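Local coordinates for putative sugar binding protein (Geobacillus stearothermophilus, PDB 6GT9) that binds galactose, and probably glucose, as the sugar-binding component linked to a three-component sensing system for galactan utilization, at residues A30-L35 and D62-G67; G95-E100 and S162-H167; I195-A200 and S221-I226. All coordinates share one frame; numbering follows the deposited sequence. Where two conformers were deposited one is given.

Contact 1: residues A30-L35 and D62-G67; sequences AYHFVL and DLEYIG
Leu-35 against Tyr-65 and Asp-62 against His-32 mark the two ends of a parallel strand pair, the product of a beta-alpha-beta crossover: strand 32-36, helix 43-59, then strand 62-65 at the edge of the sheet. Leu-35 and Asp-62 bury the most surface. The backbone ladder begins where Asp-62 N reaches Tyr-31 O and runs on to Ile-66 N, which donates to Leu-35 O. Beside its first rungs the Asp-62 carboxylate turns to His-32, whose ND1 donates to Asp-62 OD2 at 3.0 Å and 159°. The acceptor uses its anti lone pair and sits in the imidazole plane, yet the ring and carboxylate planes stand 88° apart. Thr-27 O, through a weak bond, takes the NE2 of the same ring. On the face shared by Phe-33 and Leu-63, Leu-35 carries its CG anti to the backbone N (chi1 170°), and from there Leu-35 CD2 meets the edge of the Tyr-65 ring, 3.9 Å from Tyr-65 CD1. That phenol hydroxyl bonds to Leu-40 O. Glu-64 works mainly through its main chain: its N donates to Phe-33 O, while its O receives Leu-35 N at 2.9 Å and also takes a CA-H...O contact from Val-34 CA at 3.3 Å.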
loop_
_atom_site.group_PDB
_atom_site.type_symbol
_atom_site.label_atom_id
_atom_site.label_comp_id
_atom_site.label_asym_id
_atom_site.label_seq_id
_atom_site.Cartn_x
_atom_site.Cartn_y
_atom_site.Cartn_z
ATOM N N ALA A 30 22.981 20.639 3.934
ATOM C CA ALA A 30 22.459 19.512 3.178
ATOM C C ALA A 30 21.110 19.843 2.561
ATOM O O ALA A 30 20.397 20.744 3.008
ATOM C CB ALA A 30 22.331 18.284 4.084
ATOM N N TYR A 31 20.769 19.102 1.513
ATOM C CA TYR A 31 19.393 19.087 1.039
ATOM C C TYR A 31 18.494 18.452 2.095
ATOM O O TYR A 31 18.888 17.505 2.773
ATOM C CB TYR A 31 19.283 18.304 -0.272
ATOM C CG TYR A 31 19.974 18.961 -1.458
ATOM C CD1 TYR A 31 19.473 20.130 -2.007
ATOM C CD2 TYR A 31 21.104 18.396 -2.040
ATOM C CE1 TYR A 31 20.081 20.733 -3.092
ATOM C CE2 TYR A 31 21.723 18.999 -3.136
ATOM C CZ TYR A 31 21.198 20.167 -3.655
ATOM O OH TYR A 31 21.783 20.797 -4.738
ATOM N N HIS A 32 17.271 18.955 2.210
ATOM C CA HIS A 32 16.280 18.416 3.139
ATOM C C HIS A 32 15.117 17.862 2.324
ATOM O O HIS A 32 14.398 18.625 1.668
ATOM C CB HIS A 32 15.802 19.491 4.116
ATOM C CG HIS A 32 16.901 20.114 4.931
ATOM N ND1 HIS A 32 17.527 19.460 5.970
ATOM C CD2 HIS A 32 17.473 21.340 4.864
ATOM C CE1 HIS A 32 18.448 20.247 6.499
ATOM N NE2 HIS A 32 18.431 21.395 5.849
ATOM N N PHE A 33 14.946 16.537 2.353
ATOM C CA PHE A 33 13.811 15.848 1.751
ATOM C C PHE A 33 12.905 15.332 2.860
ATOM O O PHE A 33 13.390 14.828 3.878
ATOM C CB PHE A 33 14.234 14.638 0.899
ATOM C CG PHE A 33 15.175 14.957 -0.244
ATOM C CD1 PHE A 33 15.406 16.266 -0.654
ATOM C CD2 PHE A 33 15.815 13.922 -0.910
ATOM C CE1 PHE A 33 16.278 16.535 -1.707
ATOM C CE2 PHE A 33 16.680 14.183 -1.960
ATOM C CZ PHE A 33 16.918 15.500 -2.347
ATOM N N VAL A 34 11.595 15.431 2.659
ATOM C CA VAL A 34 10.621 14.917 3.614
ATOM C C VAL A 34 9.914 13.725 2.984
ATOM O O VAL A 34 9.485 13.793 1.828
ATOM C CB VAL A 34 9.607 15.992 4.035
ATOM C CG1 VAL A 34 8.571 15.384 5.006
ATOM C CG2 VAL A 34 10.333 17.191 4.692
ATOM N N LEU A 35 9.797 12.640 3.739
ATOM C CA LEU A 35 8.998 11.482 3.345
ATOM C C LEU A 35 7.814 11.419 4.295
ATOM O O LEU A 35 8.003 11.367 5.514
ATOM C CB LEU A 35 9.812 10.189 3.402
ATOM C CG LEU A 35 9.031 8.877 3.246
ATOM C CD1 LEU A 35 8.376 8.761 1.870
ATOM C CD2 LEU A 35 9.938 7.682 3.520
ATOM N N ASP A 62 19.558 14.986 4.000
ATOM C CA ASP A 62 18.810 14.812 5.241
ATOM C C ASP A 62 17.388 14.390 4.891
ATOM O O ASP A 62 16.644 15.141 4.250
ATOM C CB ASP A 62 18.817 16.102 6.069
ATOM C CG ASP A 62 17.906 16.023 7.305
ATOM O OD1 ASP A 62 17.963 15.018 8.048
ATOM O OD2 ASP A 62 17.118 16.967 7.524
ATOM N N LEU A 63 17.023 13.181 5.282
ATOM C CA LEU A 63 15.684 12.669 5.040
ATOM C C LEU A 63 14.896 12.707 6.344
ATOM O O LEU A 63 15.261 12.031 7.310
ATOM C CB LEU A 63 15.734 11.252 4.485
ATOM C CG LEU A 63 14.314 10.827 4.154
ATOM C CD1 LEU A 63 14.037 11.046 2.688
ATOM C CD2 LEU A 63 14.107 9.399 4.567
ATOM N N GLU A 64 13.843 13.521 6.374
ATOM C CA GLU A 64 12.978 13.662 7.535
ATOM C C GLU A 64 11.723 12.830 7.301
ATOM O O GLU A 64 11.028 13.037 6.302
ATOM C CB GLU A 64 12.602 15.123 7.751
ATOM C CG GLU A 64 13.711 16.134 7.501
ATOM C CD GLU A 64 13.189 17.531 7.773
ATOM O OE1 GLU A 64 12.269 17.597 8.616
ATOM O OE2 GLU A 64 13.653 18.535 7.173
ATOM N N TYR A 65 11.448 11.890 8.215
ATOM C CA TYR A 65 10.277 11.009 8.154
ATOM C C TYR A 65 9.199 11.601 9.051
ATOM O O TYR A 65 9.344 11.604 10.281
ATOM C CB TYR A 65 10.653 9.600 8.605
ATOM C CG TYR A 65 9.569 8.532 8.533
ATOM C CD1 TYR A 65 9.183 7.982 7.316
ATOM C CD2 TYR A 65 8.985 8.026 9.694
ATOM C CE1 TYR A 65 8.212 6.971 7.254
ATOM C CE2 TYR A 65 8.027 7.026 9.646
ATOM C CZ TYR A 65 7.642 6.501 8.419
ATOM O OH TYR A 65 6.690 5.497 8.360
ATOM N N ILE A 66 8.136 12.139 8.442
ATOM C CA ILE A 66 7.137 12.916 9.176
ATOM C C ILE A 66 5.761 12.520 8.672
ATOM O O ILE A 66 5.467 12.682 7.484
ATOM C CB ILE A 66 7.323 14.434 9.009
ATOM C CG1 ILE A 66 8.764 14.855 9.305
ATOM C CG2 ILE A 66 6.360 15.176 9.908
ATOM C CD1 ILE A 66 9.069 16.269 8.897
ATOM N N GLY A 67 4.906 12.039 9.571
ATOM C CA GLY A 67 3.614 11.530 9.183
ATOM C C GLY A 67 2.627 11.440 10.330
ATOM O O GLY A 67 2.978 11.588 11.509
#

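Contact 2: residues G95-E100 and S162-H167; sequences GLTEAE and SLTAAH. With GAL (beta-D-galactopyranose), chain E.
Leu-96 and His-167 set the orientation of this contact, their side chains meeting at a slant. Leu-96 holds CG anti to the backbone N (chi1 -161°), which carries the CD1 methyl across to the imidazole, 3.8 Å from His-167 CE1. The same methyl also rests on the CB of Ala-165, at 3.9 Å, and that CB lies in the plane of the imidazole at its edge. His-167 thus meets protein carbon on one part of its rim, while NE2 faces the sugar: it donates to galactose O3 at 3.2 Å, with a second, weak bond to O4. Asp-119 and Glu-38, which also bind galactose, pack around the ring. The main chain supplies the one direct hydrogen bond between the segments, from Ala-166 N to Leu-96 O, at 2.7 Å and 162°. Ala-165 is the N-cap of helix 166-179, and Ser-162 OG accepts from its N in an ST motif. The contact joins the two lobes of a periplasmic binding protein fold, one bringing the loop after strand 90-93 and the other the helix start that follows strand 154-160, which is consistent with the form closed on sugar. Farther from the ligand, Thr-97 points CG2 at Thr-164 O, 3.5 Å away, while its OG1 donates to Glu-100 OE1 at 2.7 Å, arriving on the anti side and tilted 32° from the carboxylate plane. With an alanine here both branches go, which would probably open a gap beside the Thr-164 carbonyl and set the Glu-100 carboxylate free to turn. A water lies between the lobes as well, accepting from Glu-98 N and donating to Thr-164 O at 2.9 Å.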
loop_
_atom_site.group_PDB
_atom_site.type_symbol
_atom_site.label_atom_id
_atom_site.label_comp_id
_atom_site.label_asym_id
_atom_site.label_seq_id
_atom_site.Cartn_x
_atom_site.Cartn_y
_atom_site.Cartn_z
ATOM N N GLY A 95 -0.055 10.066 -3.176
ATOM C CA GLY A 95 -1.179 10.869 -3.608
ATOM C C GLY A 95 -2.418 10.158 -3.120
ATOM O O GLY A 95 -3.099 9.493 -3.903
ATOM N N LEU A 96 -2.699 10.266 -1.814
ATOM C CA LEU A 96 -3.576 9.300 -1.149
ATOM C C LEU A 96 -4.989 9.319 -1.723
ATOM O O LEU A 96 -5.613 8.260 -1.888
ATOM C CB LEU A 96 -3.597 9.569 0.351
ATOM C CG LEU A 96 -4.063 8.436 1.258
ATOM C CD1 LEU A 96 -3.330 7.136 0.909
ATOM C CD2 LEU A 96 -3.803 8.834 2.701
ATOM N N THR A 97 -5.521 10.506 -2.011
ATOM C CA THR A 97 -6.797 10.653 -2.700
ATOM C C THR A 97 -6.609 11.600 -3.870
ATOM O O THR A 97 -5.668 12.392 -3.904
ATOM C CB THR A 97 -7.900 11.203 -1.796
ATOM O OG1 THR A 97 -7.533 12.520 -1.346
ATOM C CG2 THR A 97 -8.124 10.290 -0.605
ATOM N N GLU A 98 -7.522 11.525 -4.832
ATOM C CA GLU A 98 -7.441 12.443 -5.956
ATOM C C GLU A 98 -8.070 13.784 -5.626
ATOM O O GLU A 98 -7.579 14.828 -6.078
ATOM C CB GLU A 98 -8.117 11.846 -7.194
ATOM C CG GLU A 98 -7.849 12.685 -8.438
ATOM C CD GLU A 98 -8.792 12.400 -9.582
ATOM O OE1 GLU A 98 -8.592 11.371 -10.264
ATOM O OE2 GLU A 98 -9.716 13.215 -9.810
ATOM N N ALA A 99 -9.137 13.771 -4.821
ATOM C CA ALA A 99 -9.907 14.984 -4.568
ATOM C C ALA A 99 -9.157 15.959 -3.668
ATOM O O ALA A 99 -9.215 17.177 -3.873
ATOM C CB ALA A 99 -11.260 14.617 -3.945
ATOM N N GLU A 100 -8.499 15.451 -2.665
ATOM C CA GLU A 100 -7.798 16.313 -1.783
ATOM C C GLU A 100 -6.321 16.528 -2.062
ATOM O O GLU A 100 -5.829 17.608 -1.814
ATOM C CB GLU A 100 -7.943 15.824 -0.347
ATOM C CG GLU A 100 -9.354 15.940 0.186
ATOM C CD GLU A 100 -10.055 14.616 0.284
ATOM O OE1 GLU A 100 -9.769 13.710 -0.480
ATOM O OE2 GLU A 100 -10.886 14.497 1.164
ATOM N N SER A 162 -9.139 1.340 3.166
ATOM C CA SER A 162 -10.169 2.370 3.224
ATOM C C SER A 162 -10.835 2.436 1.860
ATOM O O SER A 162 -10.259 2.013 0.858
ATOM C CB SER A 162 -9.595 3.743 3.612
ATOM O OG SER A 162 -8.672 4.218 2.651
ATOM N N LEU A 163 -12.046 2.992 1.832
ATOM C CA LEU A 163 -12.794 3.131 0.588
ATOM C C LEU A 163 -12.427 4.381 -0.193
ATOM O O LEU A 163 -12.858 4.519 -1.344
ATOM C CB LEU A 163 -14.295 3.154 0.875
ATOM C CG LEU A 163 -14.824 1.874 1.504
ATOM C CD1 LEU A 163 -16.274 2.045 1.938
ATOM C CD2 LEU A 163 -14.671 0.717 0.534
ATOM N N THR A 164 -11.648 5.283 0.396
ATOM C CA THR A 164 -11.282 6.551 -0.224
ATOM C C THR A 164 -9.858 6.576 -0.764
ATOM O O THR A 164 -9.586 7.295 -1.726
ATOM C CB THR A 164 -11.453 7.695 0.786
ATOM O OG1 THR A 164 -10.572 7.495 1.903
ATOM C CG2 THR A 164 -12.875 7.741 1.298
ATOM N N ALA A 165 -8.939 5.818 -0.162
ATOM C CA ALA A 165 -7.550 5.837 -0.614
ATOM C C ALA A 165 -7.412 5.244 -2.009
ATOM O O ALA A 165 -7.947 4.171 -2.313
ATOM C CB ALA A 165 -6.649 5.075 0.352
ATOM N N ALA A 166 -6.639 5.938 -2.842
ATOM C CA ALA A 166 -6.578 5.626 -4.259
ATOM C C ALA A 166 -5.981 4.247 -4.516
ATOM O O ALA A 166 -6.462 3.522 -5.390
ATOM C CB ALA A 166 -5.780 6.716 -4.988
ATOM N N HIS A 167 -4.928 3.861 -3.784
ATOM C CA HIS A 167 -4.316 2.556 -4.049
ATOM C C HIS A 167 -5.231 1.419 -3.619
ATOM O O HIS A 167 -5.271 0.366 -4.268
ATOM C CB HIS A 167 -2.944 2.427 -3.372
ATOM C CG HIS A 167 -2.942 2.593 -1.880
ATOM N ND1 HIS A 167 -3.817 3.419 -1.205
ATOM C CD2 HIS A 167 -2.089 2.111 -0.943
ATOM C CE1 HIS A 167 -3.527 3.410 0.087
ATOM N NE2 HIS A 167 -2.480 2.627 0.272
HETATM C C1 GAL E . 0.265 -1.570 2.004
HETATM C C2 GAL E . 0.151 -0.225 1.315
HETATM C C3 GAL E . 0.615 0.921 2.231
HETATM C C4 GAL E . -0.165 0.896 3.535
HETATM C C5 GAL E . -0.108 -0.486 4.163
HETATM C C6 GAL E . -1.027 -0.619 5.380
HETATM O O1 GAL E . -0.196 -2.590 1.141
HETATM O O2 GAL E . 0.954 -0.190 0.126
HETATM O O3 GAL E . 0.328 2.149 1.634
HETATM O O4 GAL E . -1.531 1.257 3.303
HETATM O O5 GAL E . -0.507 -1.564 3.223
HETATM O O6 GAL E . -0.683 -1.750 6.150
HETATM O O HOH W 1 -8.775 8.647 -4.166
#

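Contact 3: residues I195-A200 and S221-I226; sequences ITRVQA and SALDAI. With GAL (beta-D-galactopyranose), chain E; SO4 (sulfate ion), chain F.
Two neighbouring helix starts on the sugar-facing side of one lobe, those of helices 197-210 and 224-235, meet here through Leu-223. Its CG lies anti to the carbonyl carbon (chi1 -57°), and from there the two methyls fork between Ile-195 and Arg-197. Leu-223 CD1 lies 3.4 Å from Ile-195 O, whereas Leu-223 CD2 sits over the centre of the Arg-197 guanidinium, 3.7 Å from its NH2. With that methyl covering one face, the guanidinium is gripped by charge: NH2 forms a salt bridge with Asp-43 of the other lobe, NE one with Glu-251, and NH1 reaches, at the edge, a sulfate probably from the crystallisation liquor. The sulfate also takes Arg-197 N, at 2.7 Å from its O2, and Val-198 N, in the first turn of a helix whose N-cap, Thr-196, accepts from Gln-199 N. Ala-200 CB packs 3.8 Å from Asp-224 O. Ser-221 OG donates to Asp-224 OD2 at 2.6 Å, coming from above the carboxylate plane. Next along, Ala-222 N donates to galactose O5 at 2.9 Å, and Ile-195 CG2 lies 3.6 Å from galactose C6. Sugar gripped by loops that follow parallel strands and lead into helices is typical of the periplasmic binding protein fold.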
loop_
_atom_site.group_PDB
_atom_site.type_symbol
_atom_site.label_atom_id
_atom_site.label_comp_id
_atom_site.label_asym_id
_atom_site.label_seq_id
_atom_site.Cartn_x
_atom_site.Cartn_y
_atom_site.Cartn_z
ATOM N N ILE A 195 -6.262 0.148 8.158
ATOM C CA ILE A 195 -4.913 -0.420 8.171
ATOM C C ILE A 195 -4.400 -0.810 9.555
ATOM O O ILE A 195 -3.200 -0.708 9.830
ATOM C CB ILE A 195 -3.908 0.516 7.459
ATOM C CG1 ILE A 195 -3.700 1.841 8.188
ATOM C CG2 ILE A 195 -4.334 0.772 6.014
ATOM C CD1 ILE A 195 -2.523 2.604 7.607
ATOM N N THR A 196 -5.273 -1.331 10.417
ATOM C CA THR A 196 -4.811 -1.915 11.666
ATOM C C THR A 196 -5.156 -3.396 11.686
ATOM O O THR A 196 -6.121 -3.827 11.052
ATOM C CB THR A 196 -5.419 -1.225 12.900
ATOM O OG1 THR A 196 -6.780 -1.625 13.069
ATOM C CG2 THR A 196 -5.346 0.313 12.756
ATOM N N ARG A 197 -4.348 -4.175 12.411
ATOM C CA ARG A 197 -4.657 -5.597 12.567
ATOM C C ARG A 197 -5.992 -5.783 13.267
ATOM O O ARG A 197 -6.758 -6.699 12.935
ATOM C CB ARG A 197 -3.567 -6.306 13.371
ATOM C CG ARG A 197 -2.243 -6.430 12.692
ATOM C CD ARG A 197 -1.266 -7.080 13.637
ATOM N NE ARG A 197 0.110 -6.922 13.184
ATOM C CZ ARG A 197 0.801 -5.782 13.265
ATOM N NH1 ARG A 197 0.240 -4.686 13.765
ATOM N NH2 ARG A 197 2.052 -5.738 12.837
ATOM N N VAL A 198 -6.293 -4.916 14.233
ATOM C CA VAL A 198 -7.429 -5.171 15.110
ATOM C C VAL A 198 -8.744 -4.897 14.397
ATOM O O VAL A 198 -9.717 -5.645 14.565
ATOM C CB VAL A 198 -7.295 -4.365 16.414
ATOM C CG1 VAL A 198 -8.618 -4.335 17.165
ATOM C CG2 VAL A 198 -6.227 -5.006 17.281
ATOM N N GLN A 199 -8.802 -3.855 13.568
ATOM C CA GLN A 199 -10.042 -3.636 12.836
ATOM C C GLN A 199 -10.214 -4.655 11.715
ATOM O O GLN A 199 -11.345 -5.058 11.419
ATOM C CB GLN A 199 -10.109 -2.214 12.294
ATOM C CG GLN A 199 -10.807 -1.238 13.222
ATOM C CD GLN A 199 -11.116 0.079 12.544
ATOM O OE1 GLN A 199 -11.935 0.140 11.619
ATOM N NE2 GLN A 199 -10.456 1.137 12.986
ATOM N N ALA A 200 -9.120 -5.094 11.091
ATOM C CA ALA A 200 -9.235 -6.164 10.099
ATOM C C ALA A 200 -9.859 -7.409 10.722
ATOM O O ALA A 200 -10.792 -7.997 10.161
ATOM C CB ALA A 200 -7.865 -6.481 9.492
ATOM N N SER A 221 -4.352 -4.463 1.930
ATOM C CA SER A 221 -3.256 -3.725 2.540
ATOM C C SER A 221 -2.529 -4.657 3.498
ATOM O O SER A 221 -2.972 -5.777 3.761
ATOM C CB SER A 221 -3.757 -2.445 3.226
ATOM O OG SER A 221 -4.543 -2.723 4.376
ATOM N N ALA A 222 -1.406 -4.177 4.043
ATOM C CA ALA A 222 -0.369 -5.081 4.543
ATOM C C ALA A 222 -0.782 -5.894 5.765
ATOM O O ALA A 222 -0.200 -6.962 5.996
ATOM C CB ALA A 222 0.899 -4.298 4.869
ATOM N N LEU A 223 -1.752 -5.429 6.553
ATOM C CA LEU A 223 -2.140 -6.106 7.787
ATOM C C LEU A 223 -3.493 -6.804 7.689
ATOM O O LEU A 223 -3.910 -7.466 8.650
ATOM C CB LEU A 223 -2.154 -5.096 8.948
ATOM C CG LEU A 223 -0.815 -4.381 9.142
ATOM C CD1 LEU A 223 -0.925 -3.217 10.129
ATOM C CD2 LEU A 223 0.268 -5.365 9.580
ATOM N N ASP A 224 -4.187 -6.677 6.559
ATOM C CA ASP A 224 -5.551 -7.181 6.463
ATOM C C ASP A 224 -5.599 -8.700 6.584
ATOM O O ASP A 224 -6.384 -9.246 7.374
ATOM C CB ASP A 224 -6.170 -6.732 5.144
ATOM C CG ASP A 224 -6.339 -5.246 5.071
ATOM O OD1 ASP A 224 -6.581 -4.633 6.129
ATOM O OD2 ASP A 224 -6.254 -4.693 3.957
ATOM N N ALA A 225 -4.789 -9.403 5.789
ATOM C CA ALA A 225 -4.850 -10.865 5.806
ATOM C C ALA A 225 -4.353 -11.421 7.133
ATOM O O ALA A 225 -4.758 -12.515 7.547
ATOM C CB ALA A 225 -4.041 -11.432 4.642
ATOM N N ILE A 226 -3.491 -10.674 7.822
ATOM C CA ILE A 226 -3.102 -11.055 9.172
ATOM C C ILE A 226 -4.302 -10.993 10.106
ATOM O O ILE A 226 -4.527 -11.907 10.910
ATOM C CB ILE A 226 -1.950 -10.157 9.655
ATOM C CG1 ILE A 226 -0.678 -10.482 8.875
ATOM C CG2 ILE A 226 -1.742 -10.310 11.173
ATOM C CD1 ILE A 226 0.371 -9.381 8.957
HETATM C C1 GAL E . 0.265 -1.570 2.004
HETATM C C2 GAL E . 0.151 -0.225 1.315
HETATM C C3 GAL E . 0.615 0.921 2.231
HETATM C C4 GAL E . -0.165 0.896 3.535
HETATM C C5 GAL E . -0.108 -0.486 4.163
HETATM C C6 GAL E . -1.027 -0.619 5.380
HETATM O O1 GAL E . -0.196 -2.590 1.141
HETATM O O2 GAL E . 0.954 -0.190 0.126
HETATM O O3 GAL E . 0.328 2.149 1.634
HETATM O O4 GAL E . -1.531 1.257 3.303
HETATM O O5 GAL E . -0.507 -1.564 3.223
HETATM O O6 GAL E . -0.683 -1.750 6.150
HETATM S S SO4 F . -2.757 -3.024 15.246
HETATM O O1 SO4 F . -2.399 -1.767 15.920
HETATM O O2 SO4 F . -2.338 -2.977 13.835
HETATM O O3 SO4 F . -4.204 -3.218 15.325
HETATM O O4 SO4 F . -2.072 -4.162 15.850
HETATM O O HOH W 2 -5.057 -3.800 8.323
#

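Overall arrangement
The three contacts sample both lobes of the binding protein and the seam between them. Contact 1 is internal to the lobe built on the sheet of strand 32-36, contact 3 to the lobe of strand 154-160, and contact 2 spans both. Contacts 2 and 3 share the galactose, with His-167 on O3 and, weakly, O4 and Ala-222 on O5; their centres are about 18 Å apart and their nearest atoms about 6 Å. Contact 1 is farther out, its centre about 23 Å from that of contact 2 and about 28 Å from that of contact 3. It approaches the pocket through Tyr-65, whose side chain packs against the galactose-binding Trp-45 and lies about 10 Å from the sugar.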